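Local coordinates for protein carbohydrate deacetylase (Enterococcus faecalis, PDB 2I5I) that probably catalyses the magnesium-dependent deacetylation of acetylated carbohydrates during oligosaccharide breakdown, as a member of the YdjC family, at residues A[29-33]-A[239-245]; A[4-9]-A[253-258]; A[24-29]-A[55-59]. All blocks are in the same frame, centred on the assembly; numbering follows the deposited sequence.

Contact 1 (A[29-33]-A[239-245])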
loop_
_atom_site.group_PDB
_atom_site.type_symbol
_atom_site.label_atom_id
_atom_site.label_comp_id
_atom_site.label_asym_id
_atom_site.label_seq_id
_atom_site.Cartn_x
_atom_site.Cartn_y
_atom_site.Cartn_z
ATOM N N LYS A 29 14.932 10.553 -2.768
ATOM C CA LYS A 29 13.626 11.182 -2.564
ATOM C C LYS A 29 13.750 12.671 -2.274
ATOM O O LYS A 29 12.878 13.421 -2.713
ATOM C CB LYS A 29 12.871 10.463 -1.438
ATOM C CG LYS A 29 12.389 9.070 -1.830
ATOM C CD LYS A 29 11.690 8.375 -0.670
ATOM C CE LYS A 29 10.180 8.545 -0.768
ATOM N NZ LYS A 29 9.541 8.325 0.575
ATOM N N ARG A 30 14.782 13.087 -1.554
ATOM C CA ARG A 30 15.039 14.467 -1.214
ATOM C C ARG A 30 16.153 15.101 -2.036
ATOM O O ARG A 30 16.487 16.268 -1.873
ATOM C CB ARG A 30 15.447 14.578 0.280
ATOM C CG ARG A 30 15.030 15.927 0.865
ATOM C CD ARG A 30 15.600 16.157 2.265
ATOM N NE ARG A 30 15.022 15.187 3.189
ATOM C CZ ARG A 30 13.817 15.258 3.738
ATOM N NH1 ARG A 30 12.993 16.263 3.497
ATOM N NH2 ARG A 30 13.413 14.297 4.565
ATOM N N GLY A 31 16.802 14.337 -2.917
ATOM C CA GLY A 31 18.046 14.781 -3.523
ATOM C C GLY A 31 18.131 14.390 -4.994
ATOM O O GLY A 31 17.113 14.139 -5.626
ATOM N N VAL A 32 19.347 14.315 -5.541
ATOM C CA VAL A 32 19.436 14.121 -6.996
ATOM C C VAL A 32 19.846 12.724 -7.431
ATOM O O VAL A 32 20.060 12.490 -8.633
ATOM C CB VAL A 32 20.397 15.183 -7.590
ATOM C CG1 VAL A 32 19.794 16.577 -7.428
ATOM C CG2 VAL A 32 21.767 15.101 -6.952
ATOM N N VAL A 33 19.938 11.748 -6.539
ATOM C CA VAL A 33 20.220 10.359 -6.898
ATOM C C VAL A 33 19.061 9.807 -7.722
ATOM O O VAL A 33 17.894 9.841 -7.312
ATOM C CB VAL A 33 20.475 9.460 -5.678
ATOM C CG1 VAL A 33 20.558 7.995 -6.085
ATOM C CG2 VAL A 33 21.733 9.914 -4.947
ATOM N N LEU A 239 24.217 15.630 -1.751
ATOM C CA LEU A 239 23.288 15.244 -2.813
ATOM C C LEU A 239 21.849 15.696 -2.584
ATOM O O LEU A 239 21.050 15.678 -3.515
ATOM C CB LEU A 239 23.306 13.721 -3.024
ATOM C CG LEU A 239 24.680 13.173 -3.444
ATOM C CD1 LEU A 239 24.725 11.661 -3.353
ATOM C CD2 LEU A 239 25.000 13.655 -4.855
ATOM N N THR A 240 21.490 16.119 -1.374
ATOM C CA THR A 240 20.153 16.622 -1.103
ATOM C C THR A 240 20.134 18.141 -0.950
ATOM O O THR A 240 19.086 18.721 -0.630
ATOM C CB THR A 240 19.578 15.995 0.189
ATOM O OG1 THR A 240 20.447 16.356 1.264
ATOM C CG2 THR A 240 19.561 14.488 0.116
ATOM N N SER A 241 21.269 18.799 -1.185
ATOM C CA SER A 241 21.355 20.248 -1.045
ATOM C C SER A 241 20.685 21.002 -2.180
ATOM O O SER A 241 20.650 20.583 -3.335
ATOM C CB SER A 241 22.818 20.682 -0.896
ATOM O OG SER A 241 23.597 20.519 -2.069
ATOM N N GLN A 242 20.110 22.168 -1.850
ATOM C CA GLN A 242 19.526 23.052 -2.839
ATOM C C GLN A 242 20.533 23.509 -3.890
ATOM O O GLN A 242 20.182 23.662 -5.060
ATOM C CB GLN A 242 18.937 24.294 -2.150
ATOM C CG GLN A 242 18.061 25.112 -3.099
ATOM C CD GLN A 242 16.591 24.871 -2.794
ATOM O OE1 GLN A 242 16.090 25.413 -1.808
ATOM N NE2 GLN A 242 15.917 24.080 -3.626
ATOM N N GLU A 243 21.773 23.735 -3.477
ATOM C CA GLU A 243 22.818 24.188 -4.383
ATOM C C GLU A 243 23.064 23.174 -5.488
ATOM O O GLU A 243 23.201 23.507 -6.664
ATOM C CB GLU A 243 24.132 24.413 -3.630
ATOM C CG GLU A 243 25.222 24.925 -4.566
ATOM C CD GLU A 243 26.478 25.342 -3.820
ATOM O OE1 GLU A 243 26.533 25.099 -2.595
ATOM O OE2 GLU A 243 27.395 25.906 -4.455
ATOM N N VAL A 244 23.110 21.902 -5.091
ATOM C CA VAL A 244 23.323 20.876 -6.111
ATOM C C VAL A 244 22.156 20.816 -7.070
ATOM O O VAL A 244 22.365 20.837 -8.284
ATOM C CB VAL A 244 23.563 19.501 -5.456
ATOM C CG1 VAL A 244 23.601 18.431 -6.533
ATOM C CG2 VAL A 244 24.833 19.570 -4.627
ATOM N N LYS A 245 20.924 20.760 -6.556
ATOM C CA LYS A 245 19.764 20.734 -7.441
ATOM C C LYS A 245 19.767 21.931 -8.387
ATOM O O LYS A 245 19.560 21.748 -9.589
ATOM C CB LYS A 245 18.461 20.699 -6.634
ATOM C CG LYS A 245 18.320 19.378 -5.881
ATOM C CD LYS A 245 17.080 19.377 -5.002
ATOM C CE LYS A 245 17.104 18.200 -4.037
ATOM N NZ LYS A 245 16.845 18.614 -2.628
#
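The flat groups joining V32 and R30 to L239, T240 and K245 are peptide units, met through their carbonyl oxygens. V32 N approaches the L239 carbonyl at 3.0 Å from its O, tilted 24° out of the carbonyl plane, and the N-H points at the oxygen at a bent 140°. K245 NZ stands above the plane of the T240 carbonyl, 3.0 Å from T240 O, and also reaches R30 O, where the modelled 2.5 Å is doubtfully short. G31 CA comes within 3.7 Å of T240 CA. The loop 29-33 is the return leg of a parallel beta-alpha-beta crossover, leading from helix 18-29 into strand 35-38, and here it meets the turn between helices 231-239 and 242-250. S241 is the N-cap of the latter; its OG accepts a weak bond from V244 N. V32 splits its methyls between two partners: CG1, anti to the carbonyl carbon (chi1 -66°), packs on K245 CG at 3.5 Å, while CG2 meets V244 CG1 at 3.8 Å. V33 CG2 touches L239 CD1 at 3.8 Å, and both side chains rest on C213 of strand 208-213. The R30 guanidinium forms salt bridges with E26 and with E47 of the second subunit.

Contact 2 (A[4-9]-A[253-258])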
loop_
_atom_site.group_PDB
_atom_site.type_symbol
_atom_site.label_atom_id
_atom_site.label_comp_id
_atom_site.label_asym_id
_atom_site.label_seq_id
_atom_site.Cartn_x
_atom_site.Cartn_y
_atom_site.Cartn_z
ATOM N N ASN A 4 20.977 17.312 -25.839
ATOM C CA ASN A 4 20.841 17.408 -24.382
ATOM C C ASN A 4 21.865 16.492 -23.718
ATOM O O ASN A 4 22.440 15.599 -24.353
ATOM C CB ASN A 4 19.408 17.104 -23.958
ATOM C CG ASN A 4 18.867 15.860 -24.634
ATOM O OD1 ASN A 4 19.615 14.902 -24.838
ATOM N ND2 ASN A 4 17.583 15.888 -24.972
ATOM N N LYS A 5 22.101 16.740 -22.430
ATOM C CA LYS A 5 23.044 15.948 -21.649
ATOM C C LYS A 5 22.243 15.130 -20.635
ATOM O O LYS A 5 21.417 15.708 -19.928
ATOM C CB LYS A 5 24.084 16.803 -20.941
ATOM C CG LYS A 5 24.799 17.784 -21.865
ATOM C CD LYS A 5 26.141 17.210 -22.302
ATOM C CE LYS A 5 26.817 18.051 -23.371
ATOM N NZ LYS A 5 28.142 18.604 -22.969
ATOM N N LYS A 6 22.494 13.825 -20.612
ATOM C CA LYS A 6 21.757 12.966 -19.675
ATOM C C LYS A 6 22.706 12.469 -18.597
ATOM O O LYS A 6 23.735 11.849 -18.878
ATOM C CB LYS A 6 21.101 11.815 -20.421
ATOM C CG LYS A 6 20.081 12.301 -21.454
ATOM C CD LYS A 6 19.592 11.086 -22.232
ATOM C CE LYS A 6 20.083 11.195 -23.671
ATOM N NZ LYS A 6 19.073 11.942 -24.466
ATOM N N LEU A 7 22.341 12.770 -17.357
ATOM C CA LEU A 7 23.173 12.495 -16.208
ATOM C C LEU A 7 22.489 11.489 -15.264
ATOM O O LEU A 7 21.438 11.772 -14.725
ATOM C CB LEU A 7 23.485 13.761 -15.413
ATOM C CG LEU A 7 24.309 13.550 -14.148
ATOM C CD1 LEU A 7 25.661 12.921 -14.462
ATOM C CD2 LEU A 7 24.552 14.855 -13.388
ATOM N N ILE A 8 23.116 10.340 -15.149
ATOM C CA ILE A 8 22.758 9.274 -14.241
ATOM C C ILE A 8 23.630 9.466 -13.003
ATOM O O ILE A 8 24.860 9.498 -13.080
ATOM C CB ILE A 8 22.993 7.911 -14.897
ATOM C CG1 ILE A 8 22.211 7.685 -16.184
ATOM C CG2 ILE A 8 22.740 6.805 -13.884
ATOM C CD1 ILE A 8 22.655 6.450 -16.933
ATOM N N ILE A 9 23.014 9.637 -11.857
ATOM C CA ILE A 9 23.612 9.737 -10.534
ATOM C C ILE A 9 23.191 8.474 -9.801
ATOM O O ILE A 9 22.042 8.261 -9.443
ATOM C CB ILE A 9 23.195 11.016 -9.789
ATOM C CG1 ILE A 9 23.478 12.244 -10.635
ATOM C CG2 ILE A 9 23.862 11.126 -8.430
ATOM C CD1 ILE A 9 23.143 13.577 -10.027
ATOM N N ILE A 253 20.976 20.308 -17.419
ATOM C CA ILE A 253 21.216 18.865 -17.446
ATOM C C ILE A 253 19.967 18.078 -17.053
ATOM O O ILE A 253 19.269 18.449 -16.112
ATOM C CB ILE A 253 22.410 18.493 -16.541
ATOM C CG1 ILE A 253 23.688 19.177 -17.024
ATOM C CG2 ILE A 253 22.586 16.993 -16.398
ATOM C CD1 ILE A 253 24.868 19.177 -16.106
ATOM N N LEU A 254 19.723 17.011 -17.803
ATOM C CA LEU A 254 18.601 16.105 -17.618
ATOM C C LEU A 254 18.981 14.982 -16.664
ATOM O O LEU A 254 19.944 14.260 -16.944
ATOM C CB LEU A 254 18.120 15.446 -18.912
ATOM C CG LEU A 254 17.460 16.322 -19.974
ATOM C CD1 LEU A 254 17.073 15.497 -21.191
ATOM C CD2 LEU A 254 16.275 17.059 -19.367
ATOM N N LEU A 255 18.249 14.825 -15.553
ATOM C CA LEU A 255 18.619 13.710 -14.670
ATOM C C LEU A 255 17.940 12.426 -15.108
ATOM O O LEU A 255 16.721 12.310 -15.097
ATOM C CB LEU A 255 18.268 14.021 -13.210
ATOM C CG LEU A 255 19.226 14.959 -12.477
ATOM C CD1 LEU A 255 18.670 15.335 -11.099
ATOM C CD2 LEU A 255 20.612 14.333 -12.327
ATOM N N ALA A 256 18.757 11.437 -15.466
ATOM C CA ALA A 256 18.271 10.206 -16.051
ATOM C C ALA A 256 18.693 8.954 -15.314
ATOM O O ALA A 256 19.408 8.970 -14.315
ATOM C CB ALA A 256 18.804 10.159 -17.492
ATOM N N ASN A 257 18.263 7.816 -15.851
ATOM C CA ASN A 257 18.609 6.512 -15.293
ATOM C C ASN A 257 18.973 5.583 -16.447
ATOM O O ASN A 257 18.966 6.081 -17.583
ATOM C CB ASN A 257 17.485 5.943 -14.430
ATOM C CG ASN A 257 16.159 5.867 -15.153
ATOM O OD1 ASN A 257 16.084 5.419 -16.302
ATOM N ND2 ASN A 257 15.122 6.317 -14.454
ATOM N N TYR A 258 19.315 4.335 -16.177
ATOM C CA TYR A 258 19.740 3.438 -17.264
ATOM C C TYR A 258 18.602 2.994 -18.159
ATOM O O TYR A 258 18.836 2.253 -19.126
ATOM C CB TYR A 258 20.489 2.216 -16.715
ATOM C CG TYR A 258 21.980 2.388 -16.523
ATOM C CD1 TYR A 258 22.532 3.052 -15.447
ATOM C CD2 TYR A 258 22.886 1.862 -17.444
ATOM C CE1 TYR A 258 23.895 3.220 -15.255
ATOM C CE2 TYR A 258 24.243 2.014 -17.267
ATOM C CZ TYR A 258 24.771 2.682 -16.190
ATOM O OH TYR A 258 26.125 2.806 -16.046
#
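I8 holds CG1 anti to its carbonyl carbon (chi1 -59°) and extends the chain beyond it, which carries CD1 over one face of the Y258 ring, 4.0 Å from the ring centroid and displaced toward the rim. On the other face of the sheet L7 has CG anti to the backbone N (chi1 177°), bringing CD2 alongside L255 CD2, the two leucines pointing the same way. I253 CG2 presses on L7 CB at 3.5 Å, closer than ordinary van der Waals contact, and I9 CD1 touches L255 CD2 from further along the strand.

The backbones pair in parallel, K6 opposite L254 and L7 opposite L255. L254 N donates to K5 O at 3.0 Å, L7 N to L254 O at 2.9 Å, almost in line with the carbonyl, and A256 N to L7 O at 2.8 Å, this last from 47° above the carbonyl plane. The short strand 254-256 thereby joins the first strand of the parallel sheet, consistent with the curled beta/alpha barrel of this deacetylase clan. A256 O bonds to T34 OG1, and the I9 backbone also pairs with T34, just before strand 35-38.

L254 lays CD1 against the N4 carboxamide, 3.8 Å from N4 ND2. The bent chain of K6 returns its NZ to N4 OD1 at 3.0 Å, and it also forms salt bridges to E207 and to D111 of the third subunit, a carboxylate that also accepts from N4 ND2. With two carboxylates and an amide oxygen around it, the buried K6 ammonium is probably kept charged, linking the start of strand 6-11 to the third subunit.

Contact 3 (A[24-29]-A[55-59])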
loop_
_atom_site.group_PDB
_atom_site.type_symbol
_atom_site.label_atom_id
_atom_site.label_comp_id
_atom_site.label_asym_id
_atom_site.label_seq_id
_atom_site.Cartn_x
_atom_site.Cartn_y
_atom_site.Cartn_z
ATOM N N ILE A 24 20.478 5.810 0.959
ATOM C CA ILE A 24 20.257 5.966 -0.485
ATOM C C ILE A 24 18.852 6.430 -0.799
ATOM O O ILE A 24 18.636 7.336 -1.604
ATOM C CB ILE A 24 20.571 4.645 -1.209
ATOM C CG1 ILE A 24 22.079 4.352 -1.191
ATOM C CG2 ILE A 24 20.065 4.642 -2.631
ATOM C CD1 ILE A 24 22.433 2.912 -1.440
ATOM N N ILE A 25 17.839 5.831 -0.149
ATOM C CA ILE A 25 16.467 6.268 -0.408
ATOM C C ILE A 25 16.293 7.746 -0.121
ATOM O O ILE A 25 15.614 8.443 -0.879
ATOM C CB ILE A 25 15.483 5.381 0.389
ATOM C CG1 ILE A 25 15.389 3.970 -0.179
ATOM C CG2 ILE A 25 14.101 6.024 0.481
ATOM C CD1 ILE A 25 14.591 2.936 0.591
ATOM N N GLU A 26 16.906 8.262 0.941
ATOM C CA GLU A 26 16.850 9.686 1.269
ATOM C C GLU A 26 17.416 10.587 0.173
ATOM O O GLU A 26 16.872 11.607 -0.219
ATOM C CB GLU A 26 17.616 9.898 2.578
ATOM C CG GLU A 26 17.571 11.315 3.106
ATOM C CD GLU A 26 16.235 11.805 3.623
ATOM O OE1 GLU A 26 15.292 11.007 3.819
ATOM O OE2 GLU A 26 16.122 13.039 3.841
ATOM N N ALA A 27 18.593 10.173 -0.286
ATOM C CA ALA A 27 19.329 10.878 -1.324
ATOM C C ALA A 27 18.553 10.905 -2.630
ATOM O O ALA A 27 18.690 11.836 -3.418
ATOM C CB ALA A 27 20.686 10.179 -1.483
ATOM N N HIS A 28 17.723 9.895 -2.876
ATOM C CA HIS A 28 16.876 9.920 -4.066
ATOM C C HIS A 28 15.648 10.795 -3.863
ATOM O O HIS A 28 15.344 11.684 -4.668
ATOM C CB HIS A 28 16.456 8.500 -4.433
ATOM C CG HIS A 28 15.360 8.373 -5.429
ATOM N ND1 HIS A 28 15.555 8.654 -6.766
ATOM C CD2 HIS A 28 14.061 8.012 -5.324
ATOM C CE1 HIS A 28 14.433 8.476 -7.434
ATOM N NE2 HIS A 28 13.505 8.076 -6.585
ATOM N N LYS A 29 14.932 10.553 -2.768
ATOM C CA LYS A 29 13.626 11.182 -2.564
ATOM C C LYS A 29 13.750 12.671 -2.274
ATOM O O LYS A 29 12.878 13.421 -2.713
ATOM C CB LYS A 29 12.871 10.463 -1.438
ATOM C CG LYS A 29 12.389 9.070 -1.830
ATOM C CD LYS A 29 11.690 8.375 -0.670
ATOM C CE LYS A 29 10.180 8.545 -0.768
ATOM N NZ LYS A 29 9.541 8.325 0.575
ATOM N N SER A 55 8.527 2.413 -0.411
ATOM C CA SER A 55 8.863 3.785 -0.033
ATOM C C SER A 55 9.689 4.546 -1.059
ATOM O O SER A 55 9.814 5.779 -0.923
ATOM C CB SER A 55 9.547 3.744 1.345
ATOM O OG SER A 55 10.912 3.464 1.278
ATOM N N ALA A 56 10.236 3.919 -2.104
ATOM C CA ALA A 56 10.959 4.634 -3.157
ATOM C C ALA A 56 10.607 4.095 -4.542
ATOM O O ALA A 56 11.512 3.698 -5.281
ATOM C CB ALA A 56 12.462 4.522 -2.932
ATOM N N PRO A 57 9.334 4.041 -4.908
ATOM C CA PRO A 57 8.896 3.366 -6.133
ATOM C C PRO A 57 9.448 4.023 -7.400
ATOM O O PRO A 57 9.442 3.401 -8.468
ATOM C CB PRO A 57 7.370 3.526 -6.120
ATOM C CG PRO A 57 7.133 4.720 -5.240
ATOM C CD PRO A 57 8.193 4.630 -4.181
ATOM N N THR A 58 9.922 5.261 -7.307
ATOM C CA THR A 58 10.487 5.944 -8.448
ATOM C C THR A 58 11.964 5.600 -8.653
ATOM O O THR A 58 12.596 6.072 -9.610
ATOM C CB THR A 58 10.359 7.472 -8.309
ATOM O OG1 THR A 58 10.896 7.893 -7.050
ATOM C CG2 THR A 58 8.891 7.890 -8.303
ATOM N N LEU A 59 12.545 4.817 -7.745
ATOM C CA LEU A 59 14.005 4.644 -7.814
ATOM C C LEU A 59 14.402 3.539 -8.778
ATOM O O LEU A 59 13.901 2.421 -8.696
ATOM C CB LEU A 59 14.556 4.383 -6.417
ATOM C CG LEU A 59 16.041 4.040 -6.295
ATOM C CD1 LEU A 59 16.895 5.167 -6.850
ATOM C CD2 LEU A 59 16.433 3.744 -4.857
#
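H28, L59 and S55 carry most of the packing between the last turns of helix 18-29 and the linker that follows helix 45-55. The linker makes a type I beta turn from A56 to L59, closed by L59 N bonding to A56 O at 2.9 Å, and then enters strand 60-65. Two successive helices of the parallel beta/alpha fold are thus joined at the ends where their chains turn back into the sheet.

H28 sets CG anti to its backbone N, and this chi1 of 167° carries the imidazole off the helix to the turn. There it meets T58 at its edge: NE2 and T58 OG1 are 2.7 Å apart in a nearly straight hydrogen bond, with T58 CB also lying in the ring plane. At the other nitrogen, ND1 bonds to V33 O in the loop beyond the same helix. Held through both nitrogens, the ring has little freedom to rotate.

L59 covers one face of this ring. Its CB sits 3.9 Å from the ring centroid, only 17° off the normal, in a CH-pi contact, and CD1 lies 3.7 Å from H28 ND1, the two side chains running antiparallel alongside one another. L59 CD2 makes a loose contact with I24 CG2, and both residues pack on T36 of strand 35-38; L59 O is bonded by R122.

S55, at the end of helix 45-55, turns its hydroxyl back to S51 O. I25 lies against this helix end and the turn, with its CG1 4.1 Å from A56 CB, while its outermost carbon, CD1, ends 3.8 Å from S55 OG.

Contact 1 touches both of the others, its centre about 12 Å from that of contact 3 and about 14 Å from that of contact 2. It shares K29 with contact 3 and joins it further through T240 CG2, which packs 3.9 Å from A27 CA. Toward contact 2, V32 CB rests 3.9 Å from L255 CD1, while V33 CG1 touches I9 O at 3.7 Å. Contacts 2 and 3 do not touch, their nearest atoms about 5 Å apart, although both reach the third subunit. Contacts 1 and 2 lie away from the predicted magnesium ligand H130; contact 3 approaches it, the side chain of I24 being about 11 Å from that of H130.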